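PDB 4FLN: protease Do-like 2, chloroplastic from Arabidopsis thaliana, which acts as a chloroplast serine protease that makes the primary cleavage of the photodamaged D1 protein of photosystem II. Local coordinates for residues B[256-262]-B[279-285]; B[292-296]-B[340-344]. All coordinates share one frame; numbering follows the deposited sequence.

Interaction 1. Residues B[256-262]-B[279-285]; sequences GVLLQKL and VLVRRVE
Leu258 faces Arg282 and Arg283 together in a classic beta bulge, which shifts the antiparallel register of strands 257-261 and 279-284 by one residue. Leu258 N donates to Arg283 O (2.7 Å), while Leu258 O takes Arg282 N nearly head-on (C=O...N 170°) and Arg283 N only weakly. Beyond the bulge Gln260 and Leu280 bond N to O both ways; at the other end Glu285 N reaches Gly256 O (2.9 Å), where the positive phi favours glycine.

On the face that carries Val257, Leu259, Val279, Val281 and Val284 the contacts are apolar, and the valines suit a strand, where beta-branching is readily accommodated. Val257 CG2 meets Val284 CG1 at 3.6 Å. Leu259, its CG anti to the carbonyl carbon (chi1 -56°), sets both methyls against Val279 CG2, CD2 at 3.8 Å. An alanine at Leu259 removes both methyls, and would probably open a gap beside Val279 CG2 and Phe324.

On the opposite face Gln260 crosses the aliphatic part of Arg282, its CB 3.6 Å from Arg282 CG, with amide and guanidinium planes 86° apart; its NE2 bonds Val474 O of the second subunit.

Helix 265-271 packs Leu267 and Leu271 on Gln260, Leu262 and Leu280. Strand 299-303 continues the sheet beyond 279-284, and a bound peptide takes backbone bonds from Val257 and Leu259, as in a PDZ ligand groove.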
loop_
_atom_site.group_PDB
_atom_site.type_symbol
_atom_site.label_atom_id
_atom_site.label_comp_id
_atom_site.label_asym_id
_atom_site.label_seq_id
_atom_site.Cartn_x
_atom_site.Cartn_y
_atom_site.Cartn_z
ATOM N N GLY B 256 -35.391 7.965 23.991
ATOM C CA GLY B 256 -34.533 7.412 25.025
ATOM C C GLY B 256 -34.608 5.909 25.226
ATOM O O GLY B 256 -34.481 5.420 26.350
ATOM N N VAL B 257 -34.775 5.169 24.137
ATOM C CA VAL B 257 -35.101 3.749 24.231
ATOM C C VAL B 257 -34.352 2.898 23.189
ATOM O O VAL B 257 -34.048 3.375 22.099
ATOM C CB VAL B 257 -36.652 3.571 24.143
ATOM C CG1 VAL B 257 -37.052 2.501 23.153
ATOM C CG2 VAL B 257 -37.226 3.299 25.511
ATOM N N LEU B 258 -34.051 1.645 23.537
ATOM C CA LEU B 258 -33.324 0.727 22.651
ATOM C C LEU B 258 -34.248 -0.392 22.161
ATOM O O LEU B 258 -34.629 -1.269 22.933
ATOM C CB LEU B 258 -32.137 0.125 23.404
ATOM C CG LEU B 258 -30.913 -0.474 22.700
ATOM C CD1 LEU B 258 -30.724 -1.941 23.092
ATOM C CD2 LEU B 258 -30.981 -0.316 21.198
ATOM N N LEU B 259 -34.574 -0.370 20.870
ATOM C CA LEU B 259 -35.635 -1.216 20.289
ATOM C C LEU B 259 -35.180 -2.472 19.532
ATOM O O LEU B 259 -34.141 -2.496 18.875
ATOM C CB LEU B 259 -36.517 -0.382 19.356
ATOM C CG LEU B 259 -37.144 0.840 20.009
ATOM C CD1 LEU B 259 -37.746 1.731 18.955
ATOM C CD2 LEU B 259 -38.189 0.403 21.043
ATOM N N GLN B 260 -35.981 -3.518 19.629
ATOM C CA GLN B 260 -35.744 -4.720 18.844
ATOM C C GLN B 260 -36.929 -4.941 17.892
ATOM O O GLN B 260 -38.087 -4.831 18.301
ATOM C CB GLN B 260 -35.541 -5.929 19.763
ATOM C CG GLN B 260 -35.190 -7.202 19.043
ATOM C CD GLN B 260 -34.909 -8.377 19.976
ATOM O OE1 GLN B 260 -34.201 -8.247 20.984
ATOM N NE2 GLN B 260 -35.461 -9.541 19.632
ATOM N N LYS B 261 -36.635 -5.227 16.623
ATOM C CA LYS B 261 -37.672 -5.578 15.650
ATOM C C LYS B 261 -38.318 -6.925 16.011
ATOM O O LYS B 261 -37.631 -7.827 16.492
ATOM C CB LYS B 261 -37.082 -5.621 14.233
ATOM C CG LYS B 261 -36.788 -4.245 13.627
ATOM C CD LYS B 261 -35.906 -4.335 12.390
ATOM C CE LYS B 261 -35.214 -2.992 12.072
ATOM N NZ LYS B 261 -36.034 -2.009 11.279
ATOM N N LEU B 262 -39.631 -7.066 15.815
ATOM C CA LEU B 262 -40.217 -8.390 15.996
ATOM C C LEU B 262 -40.699 -8.909 14.659
ATOM O O LEU B 262 -41.848 -8.699 14.276
ATOM C CB LEU B 262 -41.425 -8.287 16.927
ATOM C CG LEU B 262 -41.274 -7.336 18.119
ATOM C CD1 LEU B 262 -42.619 -7.028 18.742
ATOM C CD2 LEU B 262 -40.325 -7.928 19.145
ATOM N N VAL B 279 -42.512 -2.852 18.242
ATOM C CA VAL B 279 -41.105 -3.088 18.451
ATOM C C VAL B 279 -40.901 -3.300 19.955
ATOM O O VAL B 279 -41.567 -2.662 20.769
ATOM C CB VAL B 279 -40.287 -1.904 17.910
ATOM C CG1 VAL B 279 -40.430 -1.839 16.416
ATOM C CG2 VAL B 279 -40.773 -0.603 18.503
ATOM N N LEU B 280 -40.012 -4.223 20.318
ATOM C CA LEU B 280 -39.761 -4.562 21.722
ATOM C C LEU B 280 -38.743 -3.625 22.386
ATOM O O LEU B 280 -37.700 -3.318 21.812
ATOM C CB LEU B 280 -39.294 -6.010 21.833
ATOM C CG LEU B 280 -39.028 -6.634 23.206
ATOM C CD1 LEU B 280 -40.246 -6.558 24.116
ATOM C CD2 LEU B 280 -38.587 -8.086 23.046
ATOM N N VAL B 281 -39.052 -3.168 23.597
ATOM C CA VAL B 281 -38.145 -2.284 24.297
ATOM C C VAL B 281 -37.109 -3.116 25.027
ATOM O O VAL B 281 -37.430 -3.875 25.941
ATOM C CB VAL B 281 -38.906 -1.443 25.324
ATOM C CG1 VAL B 281 -37.932 -0.588 26.145
ATOM C CG2 VAL B 281 -39.929 -0.591 24.620
ATOM N N ARG B 282 -35.869 -3.003 24.568
ATOM C CA ARG B 282 -34.730 -3.717 25.137
ATOM C C ARG B 282 -34.015 -3.001 26.282
ATOM O O ARG B 282 -33.535 -3.629 27.218
ATOM C CB ARG B 282 -33.757 -4.117 24.029
ATOM C CG ARG B 282 -34.359 -5.103 23.030
ATOM C CD ARG B 282 -34.552 -6.493 23.641
ATOM N NE ARG B 282 -35.660 -6.530 24.584
ATOM C CZ ARG B 282 -35.754 -7.382 25.598
ATOM N NH1 ARG B 282 -34.795 -8.268 25.806
ATOM N NH2 ARG B 282 -36.804 -7.341 26.408
ATOM N N ARG B 283 -33.909 -1.683 26.169
ATOM C CA ARG B 283 -33.211 -0.883 27.163
ATOM C C ARG B 283 -33.763 0.538 27.154
ATOM O O ARG B 283 -34.278 1.006 26.137
ATOM C CB ARG B 283 -31.704 -0.861 26.883
ATOM C CG ARG B 283 -30.846 -1.260 28.063
ATOM C CD ARG B 283 -30.458 -2.733 28.002
ATOM N NE ARG B 283 -30.718 -3.448 29.254
ATOM C CZ ARG B 283 -29.820 -3.649 30.214
ATOM N NH1 ARG B 283 -28.583 -3.179 30.091
ATOM N NH2 ARG B 283 -30.164 -4.321 31.305
ATOM N N VAL B 284 -33.649 1.216 28.292
ATOM C CA VAL B 284 -34.060 2.608 28.424
ATOM C C VAL B 284 -32.902 3.430 28.979
ATOM O O VAL B 284 -32.106 2.937 29.776
ATOM C CB VAL B 284 -35.258 2.745 29.380
ATOM C CG1 VAL B 284 -36.464 2.045 28.815
ATOM C CG2 VAL B 284 -34.913 2.155 30.733
ATOM N N GLU B 285 -32.807 4.682 28.552
ATOM C CA GLU B 285 -31.825 5.600 29.114
ATOM C C GLU B 285 -32.276 6.175 30.461
ATOM O O GLU B 285 -33.337 6.788 30.569
ATOM C CB GLU B 285 -31.524 6.731 28.137
ATOM C CG GLU B 285 -30.483 6.392 27.093
ATOM C CD GLU B 285 -30.296 7.509 26.087
ATOM O OE1 GLU B 285 -30.070 8.669 26.510
ATOM O OE2 GLU B 285 -30.392 7.227 24.871
#

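Interaction 2. Residues B[292-296]-B[340-344]; sequences KVLKE and GIIRA
Val293 and Arg343 are joined by a hydrogen bond that ties the loop ahead of strand 299-303 to strand 336-343, within a PDZ domain of the Deg/HtrA kind. Val293 contributes its backbone: O accepts Arg343 NH2 at 2.8 Å, with the donor in the carbonyl plane and the oxygen near the guanidinium plane, although the N-H...O angle of 142° shows a moderately bent bond. Its side chain serves another neighbour, packing on Val350 and Val352 of strand 346-353, so a small beta-branched residue fits well here.

Leu294 comes next and makes the apolar part of the contact. With CG anti to its own carbonyl carbon (chi1 -53°), the chain brings CD2 to 3.9 Å from Ile341 CG1, and Ile341 CD1 lies close by as well. Ile341 suits a strand, where beta-branching is readily accommodated, and it also packs on Ile300 of the adjacent strand 299-303. Both the leucine and the isoleucine are buried, as befits two wholly hydrocarbon side chains.

Lys295, exposed, follows. Its extended chain crosses Arg343 at about a right angle, and the methylene CE sits over the centre of one guanidinium face, 3.8 Å from Arg343 CZ. A long aliphatic chain with a charged end is apt for such an exposed place, since its methylenes can lie over the flat group. Arg343 is extended through CG and CD, then bent at chi3 (-66°), which turns the guanidinium toward the loop. There Asp298 OD2 forms a salt bridge with NH2 and accepts a hydrogen bond from Lys295 N. This carboxylate probably offsets the crowding of like charges, for Lys295 NZ stands 4.0 Å from Arg343 NH1.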
loop_
_atom_site.group_PDB
_atom_site.type_symbol
_atom_site.label_atom_id
_atom_site.label_comp_id
_atom_site.label_asym_id
_atom_site.label_seq_id
_atom_site.Cartn_x
_atom_site.Cartn_y
_atom_site.Cartn_z
ATOM N N LYS B 292 -38.898 5.878 33.585
ATOM C CA LYS B 292 -39.842 6.107 34.665
ATOM C C LYS B 292 -41.208 5.632 34.193
ATOM O O LYS B 292 -42.137 5.504 34.975
ATOM C CB LYS B 292 -39.887 7.583 35.058
ATOM C CG LYS B 292 -38.691 8.041 35.873
ATOM C CD LYS B 292 -38.765 9.531 36.143
ATOM C CE LYS B 292 -38.694 9.844 37.632
ATOM N NZ LYS B 292 -37.294 9.998 38.119
ATOM N N VAL B 293 -41.291 5.334 32.902
ATOM C CA VAL B 293 -42.546 5.104 32.202
ATOM C C VAL B 293 -42.553 3.751 31.486
ATOM O O VAL B 293 -43.485 2.972 31.655
ATOM C CB VAL B 293 -42.840 6.227 31.180
ATOM C CG1 VAL B 293 -44.242 6.080 30.628
ATOM C CG2 VAL B 293 -42.656 7.594 31.815
ATOM N N LEU B 294 -41.590 3.549 30.582
ATOM C CA LEU B 294 -41.351 2.254 29.928
ATOM C C LEU B 294 -40.470 1.260 30.719
ATOM O O LEU B 294 -39.682 1.669 31.575
ATOM C CB LEU B 294 -40.791 2.471 28.525
ATOM C CG LEU B 294 -41.660 3.414 27.696
ATOM C CD1 LEU B 294 -41.057 3.643 26.338
ATOM C CD2 LEU B 294 -43.055 2.849 27.566
ATOM N N LYS B 295 -40.616 -0.035 30.425
ATOM C CA LYS B 295 -39.761 -1.083 30.988
ATOM C C LYS B 295 -39.319 -2.074 29.917
ATOM O O LYS B 295 -40.006 -2.249 28.911
ATOM C CB LYS B 295 -40.508 -1.875 32.060
ATOM C CG LYS B 295 -41.313 -1.036 33.016
ATOM C CD LYS B 295 -42.211 -1.908 33.873
ATOM C CE LYS B 295 -43.119 -1.056 34.735
ATOM N NZ LYS B 295 -44.206 -1.862 35.355
ATOM N N GLU B 296 -38.194 -2.751 30.143
ATOM C CA GLU B 296 -37.784 -3.822 29.243
ATOM C C GLU B 296 -38.940 -4.792 29.117
ATOM O O GLU B 296 -39.504 -5.216 30.120
ATOM C CB GLU B 296 -36.592 -4.598 29.799
ATOM C CG GLU B 296 -35.486 -3.773 30.424
ATOM C CD GLU B 296 -34.437 -4.652 31.092
ATOM O OE1 GLU B 296 -33.332 -4.149 31.389
ATOM O OE2 GLU B 296 -34.721 -5.848 31.318
ATOM N N GLY B 340 -48.916 4.207 22.781
ATOM C CA GLY B 340 -49.579 2.935 22.984
ATOM C C GLY B 340 -48.642 1.763 23.205
ATOM O O GLY B 340 -47.780 1.463 22.372
ATOM N N ILE B 341 -48.859 1.056 24.304
ATOM C CA ILE B 341 -47.943 0.014 24.734
ATOM C C ILE B 341 -48.670 -1.292 24.991
ATOM O O ILE B 341 -49.864 -1.307 25.293
ATOM C CB ILE B 341 -47.169 0.475 26.008
ATOM C CG1 ILE B 341 -45.701 0.644 25.676
ATOM C CG2 ILE B 341 -47.371 -0.459 27.196
ATOM C CD1 ILE B 341 -45.485 1.610 24.553
ATOM N N ILE B 342 -47.955 -2.392 24.840
ATOM C CA ILE B 342 -48.434 -3.666 25.350
ATOM C C ILE B 342 -47.473 -4.097 26.439
ATOM O O ILE B 342 -46.287 -4.329 26.184
ATOM C CB ILE B 342 -48.531 -4.754 24.260
ATOM C CG1 ILE B 342 -49.501 -4.313 23.155
ATOM C CG2 ILE B 342 -48.956 -6.089 24.877
ATOM C CD1 ILE B 342 -49.726 -5.353 22.081
ATOM N N ARG B 343 -47.990 -4.161 27.658
ATOM C CA ARG B 343 -47.215 -4.578 28.815
ATOM C C ARG B 343 -47.846 -5.845 29.364
ATOM O O ARG B 343 -49.064 -5.941 29.447
ATOM C CB ARG B 343 -47.188 -3.474 29.872
ATOM C CG ARG B 343 -46.478 -3.870 31.153
ATOM C CD ARG B 343 -46.335 -2.689 32.074
ATOM N NE ARG B 343 -45.443 -1.693 31.501
ATOM C CZ ARG B 343 -45.484 -0.398 31.782
ATOM N NH1 ARG B 343 -46.387 0.073 32.633
ATOM N NH2 ARG B 343 -44.626 0.423 31.196
ATOM N N ALA B 344 -47.026 -6.820 29.735
ATOM C CA ALA B 344 -47.547 -8.155 29.987
ATOM C C ALA B 344 -48.302 -8.558 28.730
ATOM O O ALA B 344 -47.715 -8.685 27.638
ATOM C CB ALA B 344 -48.471 -8.155 31.162
#

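In the fold
Along the chain from the N terminus, interaction 1 comes first: strand 257-261 leads through helix 265-271 and returns as strand 279-284, closing a short loop. Interaction 2 opens only afterwards, so the two lie in series, neither nesting nor crossing. The loop residues 292-296 follow strand 279-284 after a short connection, and 43 residues, including strand 299-303, pass before 340-344 closes the second, longer loop. The centres are 10 Å apart and the contacts touch: Arg283 NH2 forms a salt bridge with Glu296 OE1, and Val257 packs on Leu294. Interaction 1 pairs the two strands at the peptide-bearing edge; interaction 2 ties the loop before strand 299-303 to strand 336-343 of the same sheet.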